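Local coordinates for protein ABC-type amino acid transport system, permease component (Caldanaerobacter subterraneus subsp. tengcongensis MB4, PDB 4YMU) that probably forms a membrane-spanning permease subunit of an ABC importer that carries amino acids such as arginine across the cell membrane, at residues V69-I74 with V92-I97; I85-A90 with S164-A169. One frame throughout, in Å; residues are numbered along the deposited sequence.

Interaction 1 (V69-I74 with V92-I97)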
ATOM      1  N   VAL C  69      20.796 -21.478 -16.451  1.00 77.83           N
ATOM      2  CA  VAL C  69      20.316 -22.746 -16.976  1.00 79.26           C
ATOM      3  C   VAL C  69      19.587 -22.582 -18.315  1.00 88.01           C
ATOM      4  O   VAL C  69      19.759 -23.393 -19.215  1.00 89.46           O
ATOM      5  CB  VAL C  69      19.482 -23.515 -15.930  1.00 67.99           C
ATOM      6  CG1 VAL C  69      18.782 -24.710 -16.537  1.00 70.98           C
ATOM      7  CG2 VAL C  69      20.362 -23.934 -14.758  1.00 65.93           C
ATOM      8  N   GLN C  70      18.854 -21.490 -18.477  1.00 92.64           N
ATOM      9  CA  GLN C  70      18.154 -21.221 -19.734  1.00 91.05           C
ATOM     10  C   GLN C  70      19.147 -20.893 -20.847  1.00 91.47           C
ATOM     11  O   GLN C  70      18.997 -21.364 -21.988  1.00 89.29           O
ATOM     12  CB  GLN C  70      17.152 -20.077 -19.557  1.00 81.39           C
ATOM     13  CG  GLN C  70      15.995 -20.410 -18.619  1.00 83.50           C
ATOM     14  CD  GLN C  70      15.280 -19.174 -18.037  1.00 85.21           C
ATOM     15  OE1 GLN C  70      14.773 -19.211 -16.917  1.00 80.27           O
ATOM     16  NE2 GLN C  70      15.246 -18.084 -18.798  1.00 89.30           N
ATOM     17  N   LEU C  71      20.146 -20.075 -20.512  1.00 89.33           N
ATOM     18  CA  LEU C  71      21.207 -19.710 -21.450  1.00 90.89           C
ATOM     19  C   LEU C  71      21.876 -20.966 -21.998  1.00 97.50           C
ATOM     20  O   LEU C  71      21.911 -21.189 -23.210  1.00 88.94           O
ATOM     21  CB  LEU C  71      22.275 -18.862 -20.757  1.00 81.81           C
ATOM     22  CG  LEU C  71      22.955 -17.703 -21.507  1.00 77.53           C
ATOM     23  CD1 LEU C  71      24.465 -17.725 -21.306  1.00 70.24           C
ATOM     24  CD2 LEU C  71      22.590 -17.642 -22.975  1.00 71.65           C
ATOM     25  N   LEU C  72      22.410 -21.776 -21.087  1.00 98.94           N
ATOM     26  CA  LEU C  72      23.125 -22.990 -21.452  1.00 91.08           C
ATOM     27  C   LEU C  72      22.213 -23.974 -22.187  1.00 87.28           C
ATOM     28  O   LEU C  72      22.628 -24.600 -23.172  1.00 91.84           O
ATOM     29  CB  LEU C  72      23.698 -23.651 -20.199  1.00 87.98           C
ATOM     30  CG  LEU C  72      24.573 -22.739 -19.345  1.00 80.55           C
ATOM     31  CD1 LEU C  72      25.171 -23.517 -18.202  1.00 86.26           C
ATOM     32  CD2 LEU C  72      25.645 -22.077 -20.176  1.00 70.93           C
ATOM     33  N   LEU C  73      20.966 -24.078 -21.733  1.00 80.75           N
ATOM     34  CA  LEU C  73      20.006 -24.974 -22.361  1.00 82.25           C
ATOM     35  C   LEU C  73      19.879 -24.603 -23.820  1.00 92.39           C
ATOM     36  O   LEU C  73      19.880 -25.481 -24.677  1.00 96.88           O
ATOM     37  CB  LEU C  73      18.637 -24.912 -21.687  1.00 84.60           C
ATOM     38  CG  LEU C  73      17.590 -25.852 -22.297  1.00 84.20           C
ATOM     39  CD1 LEU C  73      17.964 -27.279 -22.004  1.00 82.69           C
ATOM     40  CD2 LEU C  73      16.184 -25.562 -21.787  1.00 81.42           C
ATOM     41  N   ILE C  74      19.814 -23.309 -24.118  1.00 84.58           N
ATOM     42  CA  ILE C  74      19.763 -22.924 -25.515  1.00 88.41           C
ATOM     43  C   ILE C  74      21.112 -23.177 -26.215  1.00 98.14           C
ATOM     44  O   ILE C  74      21.155 -23.738 -27.316  1.00104.61           O
ATOM     45  CB  ILE C  74      19.349 -21.467 -25.724  1.00 82.77           C
ATOM     46  CG1 ILE C  74      17.935 -21.215 -25.180  1.00 87.71           C
ATOM     47  CG2 ILE C  74      19.421 -21.118 -27.215  1.00 81.09           C
ATOM     48  CD1 ILE C  74      17.452 -19.802 -25.405  1.00 76.21           C
ATOM     49  N   VAL C  92      20.650 -13.186 -26.626  1.00 90.77           N
ATOM     50  CA  VAL C  92      19.434 -12.451 -26.949  1.00 90.37           C
ATOM     51  C   VAL C  92      18.189 -13.291 -26.715  1.00 92.90           C
ATOM     52  O   VAL C  92      17.255 -12.844 -26.057  1.00 90.86           O
ATOM     53  CB  VAL C  92      19.426 -11.979 -28.419  1.00 90.06           C
ATOM     54  CG1 VAL C  92      18.017 -11.592 -28.852  1.00 92.44           C
ATOM     55  CG2 VAL C  92      20.393 -10.826 -28.624  1.00 84.95           C
ATOM     56  N   SER C  93      18.186 -14.512 -27.241  1.00 93.48           N
ATOM     57  CA  SER C  93      17.052 -15.417 -27.071  1.00 89.24           C
ATOM     58  C   SER C  93      16.731 -15.691 -25.610  1.00 86.24           C
ATOM     59  O   SER C  93      15.573 -15.593 -25.178  1.00 91.95           O
ATOM     60  CB  SER C  93      17.349 -16.747 -27.755  1.00 84.30           C
ATOM     61  OG  SER C  93      17.421 -16.564 -29.154  1.00 89.87           O
ATOM     62  N   ALA C  94      17.774 -16.046 -24.861  1.00 85.48           N
ATOM     63  CA  ALA C  94      17.617 -16.464 -23.485  1.00 86.01           C
ATOM     64  C   ALA C  94      17.094 -15.299 -22.642  1.00 96.93           C
ATOM     65  O   ALA C  94      16.102 -15.433 -21.921  1.00101.62           O
ATOM     66  CB  ALA C  94      18.930 -16.991 -22.944  1.00 81.98           C
ATOM     67  N   LEU C  95      17.773 -14.159 -22.754  1.00 95.15           N
ATOM     68  CA  LEU C  95      17.412 -12.949 -22.037  1.00 95.58           C
ATOM     69  C   LEU C  95      16.000 -12.474 -22.405  1.00100.84           C
ATOM     70  O   LEU C  95      15.223 -12.121 -21.527  1.00 89.99           O
ATOM     71  CB  LEU C  95      18.419 -11.843 -22.332  1.00 88.04           C
ATOM     72  CG  LEU C  95      19.819 -12.017 -21.768  1.00 87.10           C
ATOM     73  CD1 LEU C  95      20.611 -10.752 -21.994  1.00 86.28           C
ATOM     74  CD2 LEU C  95      19.748 -12.334 -20.293  1.00 87.97           C
ATOM     75  N   ALA C  96      15.673 -12.471 -23.694  1.00 98.66           N
ATOM     76  CA  ALA C  96      14.344 -12.064 -24.131  1.00 96.38           C
ATOM     77  C   ALA C  96      13.259 -12.981 -23.576  1.00 99.62           C
ATOM     78  O   ALA C  96      12.160 -12.527 -23.271  1.00103.34           O
ATOM     79  CB  ALA C  96      14.254 -11.982 -25.643  1.00 91.13           C
ATOM     80  N   ILE C  97      13.549 -14.273 -23.475  1.00 94.93           N
ATOM     81  CA  ILE C  97      12.559 -15.207 -22.933  1.00 87.89           C
ATOM     82  C   ILE C  97      12.361 -14.964 -21.429  1.00 86.54           C
ATOM     83  O   ILE C  97      11.217 -14.781 -20.944  1.00102.03           O
ATOM     84  CB  ILE C  97      12.943 -16.674 -23.242  1.00 78.53           C
ATOM     85  CG1 ILE C  97      12.529 -17.052 -24.672  1.00 73.05           C
ATOM     86  CG2 ILE C  97      12.322 -17.632 -22.258  1.00 62.99           C
ATOM     87  CD1 ILE C  97      13.330 -18.245 -25.239  1.00 72.18           C
TER
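Apolar helix-to-helix packing, built round one small residue, joins Leu-71 and Ile-74 of the short helix 67-75 to Ala-94 of the long helix 87-112. Both elements belong to the largely helical fold of a binding-protein-dependent ABC permease of the HisMQ subfamily, and probably lie in its membrane domain; the loop between them carries the chain round so that the two segments run roughly antiparallel, at 141°. Their axes come within 8.9 Å of each other. The small side chain of Ala-94 permits this approach: the CA atoms of Leu-71 and Ala-94 lie 5.3 Å apart, and the methyl of Ala-94 is pressed almost against the opposite backbone, with its CB 3.8 Å from Leu-71 CA. Leu-71 reaches the same methyl with one branch, CD2. Ile-74 sends its longer arm across instead; with CG1 anti to its own carbonyl carbon (chi1 -62°) and the chain then extended, CD1 lies over the backbone of Ala-94, 3.8 Å from Ala-94 N. Ser-93 meets this arm with its CB, while its OG turns back within the helix to bond Thr-89 O. On the far face of helix 87-112, Leu-95 packs on helix 12-44 and on Met-156 of helix 129-160, a residue lining the pocket of a bound arginine. Beyond Ala-94, Ile-74 CD1 only loosely approaches the outer methyl of Ile-97, at 4.4 Å from Ile-97 CD1.

Interaction 2 (I85-A90 with S164-A169)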
ATOM      1  N   ILE C  85      24.206 -22.223 -32.982  1.00115.92           N
ATOM      2  CA  ILE C  85      23.763 -20.843 -32.884  1.00111.13           C
ATOM      3  C   ILE C  85      24.833 -20.004 -32.209  1.00100.57           C
ATOM      4  O   ILE C  85      25.348 -20.383 -31.148  1.00 95.18           O
ATOM      5  CB  ILE C  85      22.443 -20.753 -32.085  1.00120.75           C
ATOM      6  CG1 ILE C  85      22.265 -22.012 -31.225  1.00120.45           C
ATOM      7  CG2 ILE C  85      21.261 -20.611 -33.032  1.00125.32           C
ATOM      8  CD1 ILE C  85      20.964 -22.062 -30.452  1.00116.81           C
ATOM      9  N   PRO C  86      25.155 -18.847 -32.819  1.00 93.67           N
ATOM     10  CA  PRO C  86      26.158 -17.886 -32.335  1.00 90.43           C
ATOM     11  C   PRO C  86      25.934 -17.497 -30.865  1.00 95.69           C
ATOM     12  O   PRO C  86      24.860 -17.772 -30.322  1.00106.81           O
ATOM     13  CB  PRO C  86      25.940 -16.667 -33.243  1.00 85.07           C
ATOM     14  CG  PRO C  86      25.318 -17.203 -34.479  1.00 89.24           C
ATOM     15  CD  PRO C  86      24.508 -18.402 -34.069  1.00 88.68           C
ATOM     16  N   ALA C  87      26.910 -16.859 -30.228  1.00 87.07           N
ATOM     17  CA  ALA C  87      26.735 -16.491 -28.829  1.00 95.16           C
ATOM     18  C   ALA C  87      25.678 -15.386 -28.691  1.00103.71           C
ATOM     19  O   ALA C  87      24.876 -15.368 -27.750  1.00 92.03           O
ATOM     20  CB  ALA C  87      28.051 -16.051 -28.226  1.00 90.27           C
ATOM     21  N   PHE C  88      25.665 -14.492 -29.668  1.00108.94           N
ATOM     22  CA  PHE C  88      24.820 -13.321 -29.626  1.00106.81           C
ATOM     23  C   PHE C  88      23.365 -13.740 -29.651  1.00105.92           C
ATOM     24  O   PHE C  88      22.608 -13.378 -28.750  1.00 96.32           O
ATOM     25  CB  PHE C  88      25.127 -12.417 -30.815  1.00106.61           C
ATOM     26  CG  PHE C  88      24.287 -11.185 -30.872  1.00109.08           C
ATOM     27  CD1 PHE C  88      24.434 -10.184 -29.925  1.00109.43           C
ATOM     28  CD2 PHE C  88      23.354 -11.020 -31.880  1.00109.12           C
ATOM     29  CE1 PHE C  88      23.664  -9.040 -29.979  1.00110.49           C
ATOM     30  CE2 PHE C  88      22.577  -9.879 -31.942  1.00110.30           C
ATOM     31  CZ  PHE C  88      22.728  -8.888 -30.987  1.00112.24           C
ATOM     32  N   THR C  89      22.974 -14.516 -30.659  1.00 99.65           N
ATOM     33  CA  THR C  89      21.581 -14.950 -30.750  1.00 97.24           C
ATOM     34  C   THR C  89      21.176 -15.825 -29.560  1.00104.07           C
ATOM     35  O   THR C  89      20.018 -15.797 -29.135  1.00115.53           O
ATOM     36  CB  THR C  89      21.254 -15.659 -32.075  1.00 93.75           C
ATOM     37  OG1 THR C  89      21.726 -17.008 -32.022  1.00106.66           O
ATOM     38  CG2 THR C  89      21.906 -14.932 -33.230  1.00 94.63           C
ATOM     39  N   ALA C  90      22.116 -16.588 -29.011  1.00101.86           N
ATOM     40  CA  ALA C  90      21.821 -17.384 -27.823  1.00 97.10           C
ATOM     41  C   ALA C  90      21.470 -16.476 -26.636  1.00 89.58           C
ATOM     42  O   ALA C  90      20.439 -16.670 -25.984  1.00 90.62           O
ATOM     43  CB  ALA C  90      22.981 -18.288 -27.477  1.00 98.25           C
ATOM     44  N   SER C 164      28.753 -13.582 -20.859  1.00 88.30           N
ATOM     45  CA  SER C 164      30.195 -13.578 -20.938  1.00 85.18           C
ATOM     46  C   SER C 164      30.676 -15.032 -20.877  1.00 98.53           C
ATOM     47  O   SER C 164      31.576 -15.419 -21.621  1.00100.06           O
ATOM     48  CB  SER C 164      30.812 -12.747 -19.814  1.00 81.21           C
ATOM     49  OG  SER C 164      30.913 -13.498 -18.617  1.00 83.85           O
ATOM     50  N   VAL C 165      30.054 -15.840 -20.018  1.00 98.69           N
ATOM     51  CA  VAL C 165      30.477 -17.231 -19.831  1.00 96.39           C
ATOM     52  C   VAL C 165      30.289 -18.093 -21.084  1.00100.42           C
ATOM     53  O   VAL C 165      30.820 -19.201 -21.176  1.00 99.93           O
ATOM     54  CB  VAL C 165      29.747 -17.911 -18.644  1.00 82.40           C
ATOM     55  CG1 VAL C 165      29.769 -17.029 -17.397  1.00 75.98           C
ATOM     56  CG2 VAL C 165      28.337 -18.275 -19.041  1.00 84.05           C
ATOM     57  N   ILE C 166      29.539 -17.569 -22.045  1.00101.80           N
ATOM     58  CA  ILE C 166      29.211 -18.266 -23.285  1.00 90.57           C
ATOM     59  C   ILE C 166      30.174 -17.764 -24.350  1.00 76.57           C
ATOM     60  O   ILE C 166      30.109 -18.144 -25.512  1.00 83.73           O
ATOM     61  CB  ILE C 166      27.752 -17.927 -23.677  1.00 99.64           C
ATOM     62  CG1 ILE C 166      27.027 -19.090 -24.329  1.00 99.38           C
ATOM     63  CG2 ILE C 166      27.666 -16.718 -24.616  1.00110.85           C
ATOM     64  CD1 ILE C 166      25.662 -18.643 -24.866  1.00 96.06           C
ATOM     65  N   GLY C 167      31.053 -16.864 -23.936  1.00 79.35           N
ATOM     66  CA  GLY C 167      32.050 -16.304 -24.816  1.00 79.39           C
ATOM     67  C   GLY C 167      31.592 -15.130 -25.653  1.00 88.17           C
ATOM     68  O   GLY C 167      32.245 -14.779 -26.626  1.00 98.27           O
ATOM     69  N   PHE C 168      30.481 -14.498 -25.288  1.00 99.04           N
ATOM     70  CA  PHE C 168      30.053 -13.300 -26.008  1.00 94.70           C
ATOM     71  C   PHE C 168      30.852 -12.123 -25.461  1.00 88.56           C
ATOM     72  O   PHE C 168      31.131 -12.065 -24.257  1.00 83.25           O
ATOM     73  CB  PHE C 168      28.552 -13.071 -25.861  1.00 98.21           C
ATOM     74  CG  PHE C 168      28.049 -11.869 -26.612  1.00102.59           C
ATOM     75  CD1 PHE C 168      27.936 -11.900 -27.998  1.00104.62           C
ATOM     76  CD2 PHE C 168      27.698 -10.703 -25.936  1.00 99.65           C
ATOM     77  CE1 PHE C 168      27.479 -10.792 -28.699  1.00107.32           C
ATOM     78  CE2 PHE C 168      27.243  -9.589 -26.628  1.00104.66           C
ATOM     79  CZ  PHE C 168      27.132  -9.633 -28.011  1.00109.53           C
ATOM     80  N   ALA C 169      31.263 -11.216 -26.345  1.00 88.87           N
ATOM     81  CA  ALA C 169      32.185 -10.142 -25.960  1.00 89.18           C
ATOM     82  C   ALA C 169      31.513  -8.927 -25.295  1.00 94.75           C
ATOM     83  O   ALA C 169      31.658  -7.788 -25.761  1.00 96.12           O
ATOM     84  CB  ALA C 169      33.002  -9.699 -27.150  1.00 80.12           C
TER
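The N-terminal turn of helix 87-112 rests on the loop that follows helix 129-160, with the methyl of Ala-87 set in the notch formed by Ile-166 and Phe-168. Ala-87 CB is 3.7 Å from Ile-166 CG2 and 3.8 Å from Phe-168 CB, and it meets the Phe-168 ring at the edge, near the ring plane. One helical turn on, Ala-90 takes the other arm of the same isoleucine, its CB 3.8 Å from Ile-166 CD1; the two methyls thus share one branched side chain. The loop side is shaped by a type I beta turn from Ser-164 to Gly-167, closed by Gly-167 N bonding Ser-164 O. Gly-167 then takes a positive phi of 84°, which would push a CB against the preceding carbonyl oxygen, and the chain emerges with Phe-168 facing the helix. In this permease fold the contact brings a distant loop against the start of helix 87-112, probably one of the membrane helices, with Pro-86 at its N-cap position. Phe-88 and Phe-168 lie side by side and point the same way, each with CG anti to its backbone N. Their planes are tilted by 32°, an oblique pairing with centroids 5.5 Å apart. Helix 12-44 borders both rings: Met-21 and Leu-25 touch Phe-168, and Lys-24 makes a cation-pi contact with Phe-88. Phe-168 CE1 sits at the edge of the Phe-88 ring, 3.3 Å from Phe-88 CD1.

Followed from the N terminus, the chain enters helix 67-75, passes through a loop to Ile-85 and turns back along helix 87-112, where interaction 1 closes a short loop of 17 intervening residues. Interaction 2 closes a far longer one, 73 residues that are mostly helix, bringing the loop after helix 129-160 back to the start of helix 87-112. Because 85-90 lies between 69-74 and 92-97 while 164-169 lies beyond both, the two closures cross rather than nest. Helix 87-112 serves both, and their centres are about 10 Å apart. Leu-71 CD2 touches Ile-166 CD1 at 3.7 Å, making the packing continuous. Both contacts also border the second subunit.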